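Protein adenylyltransferase MntA (PDB 7AE2) catalyses the successive transfer of two AMP groups from ATP onto a tyrosine of its cognate toxin HepT, so neutralising the toxin. Local coordinates at residues Phe47-Asp52 against Phe68-Ile73; Phe100-Gly105 against Arg122-Asn127; Glu54-Tyr59 against Pro64-Val69. All coordinates share one frame; numbering follows the deposited sequence.

Contact 1. Residues Phe47-Asp52 against Phe68-Ile73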
loop_
_atom_site.group_PDB
_atom_site.type_symbol
_atom_site.label_atom_id
_atom_site.label_comp_id
_atom_site.label_asym_id
_atom_site.label_seq_id
_atom_site.Cartn_x
_atom_site.Cartn_y
_atom_site.Cartn_z
ATOM N N PHE B 47 -1.931 -16.672 -4.940
ATOM C CA PHE B 47 -2.050 -17.559 -6.088
ATOM C C PHE B 47 -0.763 -17.532 -6.900
ATOM O O PHE B 47 -0.145 -16.475 -7.069
ATOM C CB PHE B 47 -3.229 -17.166 -6.989
ATOM C CG PHE B 47 -4.569 -17.244 -6.312
ATOM C CD1 PHE B 47 -5.195 -18.466 -6.126
ATOM C CD2 PHE B 47 -5.209 -16.096 -5.879
ATOM C CE1 PHE B 47 -6.430 -18.539 -5.508
ATOM C CE2 PHE B 47 -6.444 -16.163 -5.260
ATOM C CZ PHE B 47 -7.055 -17.387 -5.075
ATOM N N ALA B 48 -0.366 -18.698 -7.401
ATOM C CA ALA B 48 0.762 -18.829 -8.311
ATOM C C ALA B 48 0.242 -19.263 -9.673
ATOM O O ALA B 48 -0.482 -20.259 -9.777
ATOM C CB ALA B 48 1.785 -19.837 -7.785
ATOM N N VAL B 49 0.605 -18.515 -10.710
ATOM C CA VAL B 49 0.102 -18.754 -12.055
ATOM C C VAL B 49 1.255 -19.161 -12.959
ATOM O O VAL B 49 2.394 -18.710 -12.796
ATOM C CB VAL B 49 -0.624 -17.516 -12.624
ATOM C CG1 VAL B 49 -1.925 -17.276 -11.879
ATOM C CG2 VAL B 49 0.274 -16.294 -12.539
ATOM N N LEU B 50 0.946 -20.025 -13.923
ATOM C CA LEU B 50 1.903 -20.473 -14.929
ATOM C C LEU B 50 1.274 -20.247 -16.296
ATOM O O LEU B 50 0.279 -20.892 -16.638
ATOM C CB LEU B 50 2.272 -21.944 -14.727
ATOM C CG LEU B 50 3.278 -22.533 -15.716
ATOM C CD1 LEU B 50 4.581 -21.749 -15.680
ATOM C CD2 LEU B 50 3.525 -24.006 -15.420
ATOM N N TYR B 51 1.846 -19.329 -17.068
ATOM C CA TYR B 51 1.302 -18.972 -18.369
ATOM C C TYR B 51 1.870 -19.867 -19.461
ATOM O O TYR B 51 3.005 -20.344 -19.375
ATOM C CB TYR B 51 1.615 -17.515 -18.718
ATOM C CG TYR B 51 1.208 -16.500 -17.677
ATOM C CD1 TYR B 51 0.082 -16.692 -16.890
ATOM C CD2 TYR B 51 1.954 -15.345 -17.485
ATOM C CE1 TYR B 51 -0.288 -15.761 -15.940
ATOM C CE2 TYR B 51 1.593 -14.409 -16.539
ATOM C CZ TYR B 51 0.471 -14.622 -15.768
ATOM O OH TYR B 51 0.114 -13.688 -14.825
ATOM N N ASP B 52 1.066 -20.087 -20.497
ATOM C CA ASP B 52 1.596 -20.586 -21.758
ATOM C C ASP B 52 2.367 -19.457 -22.430
ATOM O O ASP B 52 1.797 -18.403 -22.730
ATOM C CB ASP B 52 0.464 -21.093 -22.650
ATOM C CG ASP B 52 0.969 -21.754 -23.927
ATOM O OD1 ASP B 52 1.641 -21.079 -24.735
ATOM O OD2 ASP B 52 0.691 -22.957 -24.119
ATOM N N PHE B 68 -1.762 -7.932 -14.702
ATOM C CA PHE B 68 -2.394 -7.260 -13.572
ATOM C C PHE B 68 -3.911 -7.372 -13.579
ATOM O O PHE B 68 -4.551 -6.886 -12.642
ATOM C CB PHE B 68 -1.990 -5.784 -13.541
ATOM C CG PHE B 68 -0.524 -5.563 -13.300
ATOM C CD1 PHE B 68 0.028 -5.790 -12.049
ATOM C CD2 PHE B 68 0.302 -5.123 -14.321
ATOM C CE1 PHE B 68 1.374 -5.588 -11.825
ATOM C CE2 PHE B 68 1.648 -4.920 -14.101
ATOM C CZ PHE B 68 2.184 -5.153 -12.853
ATOM N N VAL B 69 -4.506 -7.995 -14.602
ATOM C CA VAL B 69 -5.955 -8.186 -14.630
ATOM C C VAL B 69 -6.373 -9.530 -14.052
ATOM O O VAL B 69 -7.575 -9.758 -13.844
ATOM C CB VAL B 69 -6.500 -8.031 -16.066
ATOM C CG1 VAL B 69 -6.401 -9.345 -16.827
ATOM C CG2 VAL B 69 -7.932 -7.512 -16.049
ATOM N N ILE B 70 -5.420 -10.428 -13.782
ATOM C CA ILE B 70 -5.756 -11.725 -13.188
ATOM C C ILE B 70 -6.454 -11.576 -11.835
ATOM O O ILE B 70 -7.462 -12.264 -11.609
ATOM C CB ILE B 70 -4.517 -12.616 -13.120
ATOM C CG1 ILE B 70 -4.088 -13.045 -14.524
ATOM C CG2 ILE B 70 -4.771 -13.839 -12.244
ATOM C CD1 ILE B 70 -3.039 -14.130 -14.537
ATOM N N PRO B 71 -5.982 -10.733 -10.904
ATOM C CA PRO B 71 -6.717 -10.597 -9.633
ATOM C C PRO B 71 -8.164 -10.170 -9.815
ATOM O O PRO B 71 -9.046 -10.677 -9.111
ATOM C CB PRO B 71 -5.903 -9.541 -8.873
ATOM C CG PRO B 71 -4.536 -9.651 -9.433
ATOM C CD PRO B 71 -4.731 -9.950 -10.886
ATOM N N GLY B 72 -8.432 -9.252 -10.744
ATOM C CA GLY B 72 -9.806 -8.852 -10.995
ATOM C C GLY B 72 -10.640 -9.973 -11.586
ATOM O O GLY B 72 -11.823 -10.116 -11.262
ATOM N N ILE B 73 -10.037 -10.787 -12.455
ATOM C CA ILE B 73 -10.755 -11.912 -13.046
ATOM C C ILE B 73 -11.022 -12.984 -11.996
ATOM O O ILE B 73 -12.136 -13.508 -11.891
ATOM C CB ILE B 73 -9.972 -12.476 -14.246
ATOM C CG1 ILE B 73 -9.908 -11.445 -15.376
ATOM C CG2 ILE B 73 -10.604 -13.771 -14.739
ATOM C CD1 ILE B 73 -9.125 -11.912 -16.584
#

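Contact 2. Residues Phe100-Gly105 against Arg122-Asn127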
loop_
_atom_site.group_PDB
_atom_site.type_symbol
_atom_site.label_atom_id
_atom_site.label_comp_id
_atom_site.label_asym_id
_atom_site.label_seq_id
_atom_site.Cartn_x
_atom_site.Cartn_y
_atom_site.Cartn_z
ATOM N N PHE B 100 8.824 -23.373 -2.630
ATOM C CA PHE B 100 7.792 -23.413 -1.600
ATOM C C PHE B 100 6.394 -23.482 -2.201
ATOM O O PHE B 100 5.477 -24.018 -1.569
ATOM C CB PHE B 100 7.925 -22.203 -0.675
ATOM C CG PHE B 100 9.172 -22.224 0.165
ATOM C CD1 PHE B 100 9.240 -23.007 1.306
ATOM C CD2 PHE B 100 10.277 -21.466 -0.187
ATOM C CE1 PHE B 100 10.387 -23.033 2.081
ATOM C CE2 PHE B 100 11.427 -21.487 0.584
ATOM C CZ PHE B 100 11.480 -22.272 1.719
ATOM N N VAL B 101 6.207 -22.950 -3.411
ATOM C CA VAL B 101 4.923 -23.109 -4.087
ATOM C C VAL B 101 4.693 -24.572 -4.448
ATOM O O VAL B 101 3.580 -25.093 -4.309
ATOM C CB VAL B 101 4.852 -22.191 -5.323
ATOM C CG1 VAL B 101 3.650 -22.545 -6.186
ATOM C CG2 VAL B 101 4.780 -20.733 -4.891
ATOM N N ALA B 102 5.743 -25.265 -4.895
ATOM C CA ALA B 102 5.615 -26.683 -5.212
ATOM C C ALA B 102 5.482 -27.534 -3.955
ATOM O O ALA B 102 4.820 -28.577 -3.981
ATOM C CB ALA B 102 6.810 -27.147 -6.041
ATOM N N ARG B 103 6.091 -27.101 -2.849
ATOM C CA ARG B 103 6.091 -27.894 -1.624
ATOM C C ARG B 103 4.772 -27.772 -0.871
ATOM O O ARG B 103 4.203 -28.779 -0.434
ATOM C CB ARG B 103 7.253 -27.471 -0.724
ATOM C CG ARG B 103 7.570 -28.468 0.380
ATOM C CD ARG B 103 8.524 -27.882 1.408
ATOM N NE ARG B 103 7.892 -26.830 2.197
ATOM C CZ ARG B 103 8.478 -26.202 3.211
ATOM N NH1 ARG B 103 9.717 -26.521 3.562
ATOM N NH2 ARG B 103 7.826 -25.258 3.875
ATOM N N ASP B 104 4.274 -26.549 -0.697
ATOM C CA ASP B 104 3.099 -26.301 0.128
ATOM C C ASP B 104 1.870 -25.890 -0.669
ATOM O O ASP B 104 0.796 -25.725 -0.081
ATOM C CB ASP B 104 3.405 -25.221 1.177
ATOM C CG ASP B 104 4.502 -25.634 2.148
ATOM O OD1 ASP B 104 4.633 -26.844 2.433
ATOM O OD2 ASP B 104 5.229 -24.740 2.635
ATOM N N GLY B 105 1.989 -25.721 -1.983
ATOM C CA GLY B 105 0.868 -25.234 -2.764
ATOM C C GLY B 105 -0.177 -26.302 -3.028
ATOM O O GLY B 105 0.111 -27.496 -3.103
ATOM N N ARG B 122 10.382 -30.234 -11.400
ATOM C CA ARG B 122 11.271 -29.297 -12.069
ATOM C C ARG B 122 11.857 -28.249 -11.130
ATOM O O ARG B 122 12.980 -27.784 -11.362
ATOM C CB ARG B 122 10.522 -28.604 -13.214
ATOM C CG ARG B 122 11.374 -27.679 -14.067
ATOM C CD ARG B 122 10.631 -27.218 -15.317
ATOM N NE ARG B 122 9.399 -26.496 -15.007
ATOM C CZ ARG B 122 8.179 -27.012 -15.125
ATOM N NH1 ARG B 122 8.021 -28.258 -15.550
ATOM N NH2 ARG B 122 7.116 -26.281 -14.821
ATOM N N VAL B 123 11.143 -27.872 -10.072
ATOM C CA VAL B 123 11.539 -26.735 -9.245
ATOM C C VAL B 123 11.849 -27.108 -7.803
ATOM O O VAL B 123 12.360 -26.254 -7.062
ATOM C CB VAL B 123 10.472 -25.618 -9.275
ATOM C CG1 VAL B 123 10.092 -25.277 -10.711
ATOM C CG2 VAL B 123 9.253 -26.026 -8.470
ATOM N N LEU B 124 11.566 -28.333 -7.366
ATOM C CA LEU B 124 11.813 -28.697 -5.975
ATOM C C LEU B 124 13.309 -28.761 -5.688
ATOM O O LEU B 124 14.070 -29.397 -6.424
ATOM C CB LEU B 124 11.154 -30.036 -5.645
ATOM C CG LEU B 124 9.701 -29.966 -5.170
ATOM C CD1 LEU B 124 9.136 -31.362 -4.944
ATOM C CD2 LEU B 124 9.598 -29.132 -3.902
ATOM N N LEU B 125 13.725 -28.101 -4.611
ATOM C CA LEU B 125 15.117 -28.058 -4.194
ATOM C C LEU B 125 15.379 -29.092 -3.106
ATOM O O LEU B 125 14.495 -29.422 -2.312
ATOM C CB LEU B 125 15.491 -26.666 -3.673
ATOM C CG LEU B 125 15.414 -25.497 -4.655
ATOM C CD1 LEU B 125 15.706 -24.192 -3.936
ATOM C CD2 LEU B 125 16.384 -25.706 -5.807
ATOM N N SER B 126 16.607 -29.599 -3.077
ATOM C CA SER B 126 17.006 -30.505 -2.015
ATOM C C SER B 126 17.363 -29.716 -0.759
ATOM O O SER B 126 17.527 -28.494 -0.784
ATOM C CB SER B 126 18.193 -31.360 -2.455
ATOM O OG SER B 126 19.348 -30.560 -2.631
ATOM N N ASN B 127 17.489 -30.437 0.357
ATOM C CA ASN B 127 17.867 -29.788 1.607
ATOM C C ASN B 127 19.258 -29.173 1.510
ATOM O O ASN B 127 19.514 -28.105 2.077
ATOM C CB ASN B 127 17.799 -30.787 2.762
ATOM C CG ASN B 127 18.264 -30.188 4.078
ATOM O OD1 ASN B 127 17.492 -29.544 4.788
ATOM N ND2 ASN B 127 19.533 -30.400 4.410
#

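Contact 3. Residues Glu54-Tyr59 against Pro64-Val69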
loop_
_atom_site.group_PDB
_atom_site.type_symbol
_atom_site.label_atom_id
_atom_site.label_comp_id
_atom_site.label_asym_id
_atom_site.label_seq_id
_atom_site.Cartn_x
_atom_site.Cartn_y
_atom_site.Cartn_z
ATOM N N GLU B 54 3.426 -18.866 -25.284
ATOM C CA GLU B 54 2.997 -18.426 -26.607
ATOM C C GLU B 54 1.762 -17.534 -26.528
ATOM O O GLU B 54 1.739 -16.435 -27.093
ATOM C CB GLU B 54 2.725 -19.638 -27.501
ATOM N N LYS B 55 0.718 -18.002 -25.840
ATOM C CA LYS B 55 -0.548 -17.275 -25.835
ATOM C C LYS B 55 -0.431 -15.949 -25.091
ATOM O O LYS B 55 -1.057 -14.955 -25.480
ATOM C CB LYS B 55 -1.645 -18.143 -25.222
ATOM N N TYR B 56 0.374 -15.911 -24.026
ATOM C CA TYR B 56 0.517 -14.682 -23.250
ATOM C C TYR B 56 1.185 -13.581 -24.065
ATOM O O TYR B 56 0.819 -12.406 -23.947
ATOM C CB TYR B 56 1.305 -14.960 -21.968
ATOM C CG TYR B 56 1.473 -13.744 -21.083
ATOM C CD1 TYR B 56 2.606 -12.945 -21.174
ATOM C CD2 TYR B 56 0.499 -13.395 -20.158
ATOM C CE1 TYR B 56 2.762 -11.832 -20.371
ATOM C CE2 TYR B 56 0.645 -12.285 -19.349
ATOM C CZ TYR B 56 1.779 -11.507 -19.459
ATOM O OH TYR B 56 1.932 -10.399 -18.655
ATOM N N ASN B 57 2.175 -13.936 -24.889
ATOM C CA ASN B 57 2.843 -12.928 -25.708
ATOM C C ASN B 57 1.876 -12.312 -26.714
ATOM O O ASN B 57 1.860 -11.091 -26.910
ATOM C CB ASN B 57 4.051 -13.537 -26.421
ATOM C CG ASN B 57 5.232 -13.776 -25.488
ATOM O OD1 ASN B 57 5.449 -13.036 -24.523
ATOM N ND2 ASN B 57 6.014 -14.811 -25.787
ATOM N N LEU B 58 1.055 -13.144 -27.362
ATOM C CA LEU B 58 0.057 -12.615 -28.286
ATOM C C LEU B 58 -1.054 -11.882 -27.547
ATOM O O LEU B 58 -1.647 -10.945 -28.093
ATOM C CB LEU B 58 -0.526 -13.740 -29.141
ATOM N N TYR B 59 -1.343 -12.288 -26.309
ATOM C CA TYR B 59 -2.389 -11.627 -25.538
ATOM C C TYR B 59 -1.966 -10.230 -25.104
ATOM O O TYR B 59 -2.816 -9.341 -24.975
ATOM C CB TYR B 59 -2.756 -12.478 -24.322
ATOM C CG TYR B 59 -4.110 -12.165 -23.724
ATOM C CD1 TYR B 59 -4.257 -11.161 -22.776
ATOM C CD2 TYR B 59 -5.240 -12.880 -24.104
ATOM C CE1 TYR B 59 -5.492 -10.872 -22.228
ATOM C CE2 TYR B 59 -6.479 -12.598 -23.561
ATOM C CZ TYR B 59 -6.597 -11.594 -22.624
ATOM O OH TYR B 59 -7.827 -11.306 -22.078
ATOM N N PRO B 64 -2.085 -4.347 -22.713
ATOM C CA PRO B 64 -0.761 -3.910 -22.236
ATOM C C PRO B 64 -0.447 -4.332 -20.813
ATOM O O PRO B 64 0.735 -4.402 -20.456
ATOM C CB PRO B 64 -0.832 -2.379 -22.355
ATOM C CG PRO B 64 -1.940 -2.122 -23.338
ATOM C CD PRO B 64 -2.937 -3.213 -23.100
ATOM N N LEU B 65 -1.452 -4.610 -19.991
ATOM C CA LEU B 65 -1.243 -5.017 -18.606
ATOM C C LEU B 65 -2.078 -6.250 -18.289
ATOM O O LEU B 65 -2.846 -6.285 -17.326
ATOM C CB LEU B 65 -1.571 -3.870 -17.655
ATOM N N ALA B 66 -1.917 -7.296 -19.103
ATOM C CA ALA B 66 -2.746 -8.488 -18.954
ATOM C C ALA B 66 -2.434 -9.241 -17.665
ATOM O O ALA B 66 -3.308 -9.924 -17.122
ATOM C CB ALA B 66 -2.568 -9.401 -20.165
ATOM N N ALA B 67 -1.205 -9.127 -17.157
ATOM C CA ALA B 67 -0.857 -9.838 -15.932
ATOM C C ALA B 67 -1.584 -9.252 -14.728
ATOM O O ALA B 67 -1.996 -9.990 -13.823
ATOM C CB ALA B 67 0.655 -9.810 -15.719
ATOM N N PHE B 68 -1.762 -7.932 -14.702
ATOM C CA PHE B 68 -2.394 -7.260 -13.572
ATOM C C PHE B 68 -3.911 -7.372 -13.579
ATOM O O PHE B 68 -4.551 -6.886 -12.642
ATOM C CB PHE B 68 -1.990 -5.784 -13.541
ATOM C CG PHE B 68 -0.524 -5.563 -13.300
ATOM C CD1 PHE B 68 0.028 -5.790 -12.049
ATOM C CD2 PHE B 68 0.302 -5.123 -14.321
ATOM C CE1 PHE B 68 1.374 -5.588 -11.825
ATOM C CE2 PHE B 68 1.648 -4.920 -14.101
ATOM C CZ PHE B 68 2.184 -5.153 -12.853
ATOM N N VAL B 69 -4.506 -7.995 -14.602
ATOM C CA VAL B 69 -5.955 -8.186 -14.630
ATOM C C VAL B 69 -6.373 -9.530 -14.052
ATOM O O VAL B 69 -7.575 -9.758 -13.844
ATOM C CB VAL B 69 -6.500 -8.031 -16.066
ATOM C CG1 VAL B 69 -6.401 -9.345 -16.827
ATOM C CG2 VAL B 69 -7.932 -7.512 -16.049
#

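Contact 1. Residues Phe47-Asp52 against Phe68-Ile73
Ile70, near the start of helix 70-78, reaches strand 45-51 through a single methyl, CD1, which meets the phenol end of Tyr51. The two side chains come from opposite directions. Ile70 CD1 lies at the edge of the tyrosine ring, near its plane, 3.2 Å from Tyr51 OH and 3.5 Å from Tyr51 CE1, a close van der Waals fit. In the isoleucine CD1 is anti to CA (chi2 -169°), which carries the methyl outward. A second apolar touch is looser, Ile70 CD1 to Val49 CG1 at 4.3 Å. The tyrosine hydroxyl has a polar partner besides, a hydrogen bond with Glu89 OE2, and Ile70 also touches Tyr24. Next along the helix, Pro71 packs on Ile87 of the neighbouring strand 85-89, as Val49 does. In this polymerase beta-type nucleotidyltransferase fold, helix 70-78 thus packs on strands 45-51 and 85-89 of the mixed sheet. Strand 45-51 bears Asp46, inferred to be catalytic, and the side chains of Asp46 and Val49 are about 10 Å apart. Ile73 then turns to Ile22, while its backbone N bonds Val69 O at 3.0 Å.

Contact 2. Residues Phe100-Gly105 against Arg122-Asn127
The end of helix 95-104 is packed against the exit of helix 115-123, where Ala102 meets Val123 and Leu124. Ala102 CB points into the join and is touched by two branched side chains: Val123 CG2 lies 3.6 Å from it and Leu124 CD2 4.0 Å. The backbones can come close because the helix offers only a methyl here; CA of Ala102 and CA of Leu124 are 6.6 Å apart. In Val123 the first torsion (chi1 -50°) sets CG2 between the backbone N and the carbonyl carbon, and it is this branch that does the touching. Leu124 arrives from the flank, and its CD2 also passes 4.3 Å from Arg103 CB, so that the leucine bridges two successive helical residues.

Leu124 is the first residue to leave helical backbone angles after helix 115-123. Leu124-Ser126 link that helix to the long helix 127-148, and the contact holds the start of this link against helix 95-104. Polar bonds brace the passage: Gln120 NE2 reaches Ala102 O, and Leu125 N is bonded to His99 ND1. Further on, Ser126 caps helix 127-148 with its side chain while its own N is bonded to Glu129 OE1, consistent with a capping box.

Beyond the apolar join, the arginine turns its charged end away. Arg103 NH2 forms a salt bridge with Asp104 OD2 at 2.9 Å, meeting it on the syn side, 16° out of the carboxylate plane, and OD2 lies within 4° of the guanidinium plane; NE adds a weak bond to OD1. Phe100 CD1 lies 3.7 Å above the guanidinium plane, offset toward its rim, which with the carboxylate probably limits the group's rotation. Arg103 NH1 makes a salt bridge with an acidic side chain of another protein chain.

Contact 3. Residues Glu54-Tyr59 against Pro64-Val69
Tyr56 and Tyr59, one turn apart on helix 53-62, meet the methyls of Ala66 and Ala67 with different parts of their rings. In both tyrosines CG stands anti to the backbone N (chi1 -179° in Tyr56), and the two ring planes lie within about 17° of each other. Their long axes, from CG to CZ, nevertheless splay apart by about 73°. Tyr56 therefore points its hydroxyl end at the loop, whereas Tyr59 turns its CD1-CE1 side to it.

Ala67 CB lies at the edge of the Tyr56 ring, near its plane, and touches the hydroxyl: Tyr56 OH is 3.3 Å from Ala67 CB. Ala66 CB approaches the same ring obliquely and at longer range, 4.4 Å from Tyr56 CE2. Its closer partner is Tyr59, at whose edge it sits near the ring plane, 3.6 Å from Tyr59 CD1 and 3.9 Å from Tyr59 CE1. One methyl is thus shared between two aromatic side chains, and the contact is apolar, with no hydrogen bond between the segments.

The geometry is that of a helix packing on the connection to the next helix, since Pro64-Val69 leads from helix 53-62 into helix 70-78. Asp52 starts helix 53-62 as its N-cap, its OD1 bonding Glu54 N. Around the contact the aromatic cluster widens: Tyr56 stacks on Tyr51 and meets Tyr24 edge-to-face, while Tyr24 OH makes a weak hydrogen bond with Ala66 O. On the loop side, Ala67, Phe68 and Val69 pack against a chain of another protein in the assembly.

Along the chain, strand 45-51 opens contact 1 and helix 53-62 opens contact 3; both close on the overlapping segments 64-69 and 68-73, which lead into helix 70-78, and contact 2 follows. Phe68 and Val69 belong to contacts 1 and 3 alike, whose centres are 10 Å apart. Tyr51 OH and Ala67 CB, 4.0 Å apart, also join them. The centre of contact 2 is about 20 Å from that of contact 1 and about 26 Å from that of contact 3, on the opposite side of the chain's centre from the latter. Strand 45-51 links the regions, since Ala48 CB touches Val101 CG1 at 3.7 Å. The strand bearing Asp46 is thus flanked by helices 70-78 and 95-104.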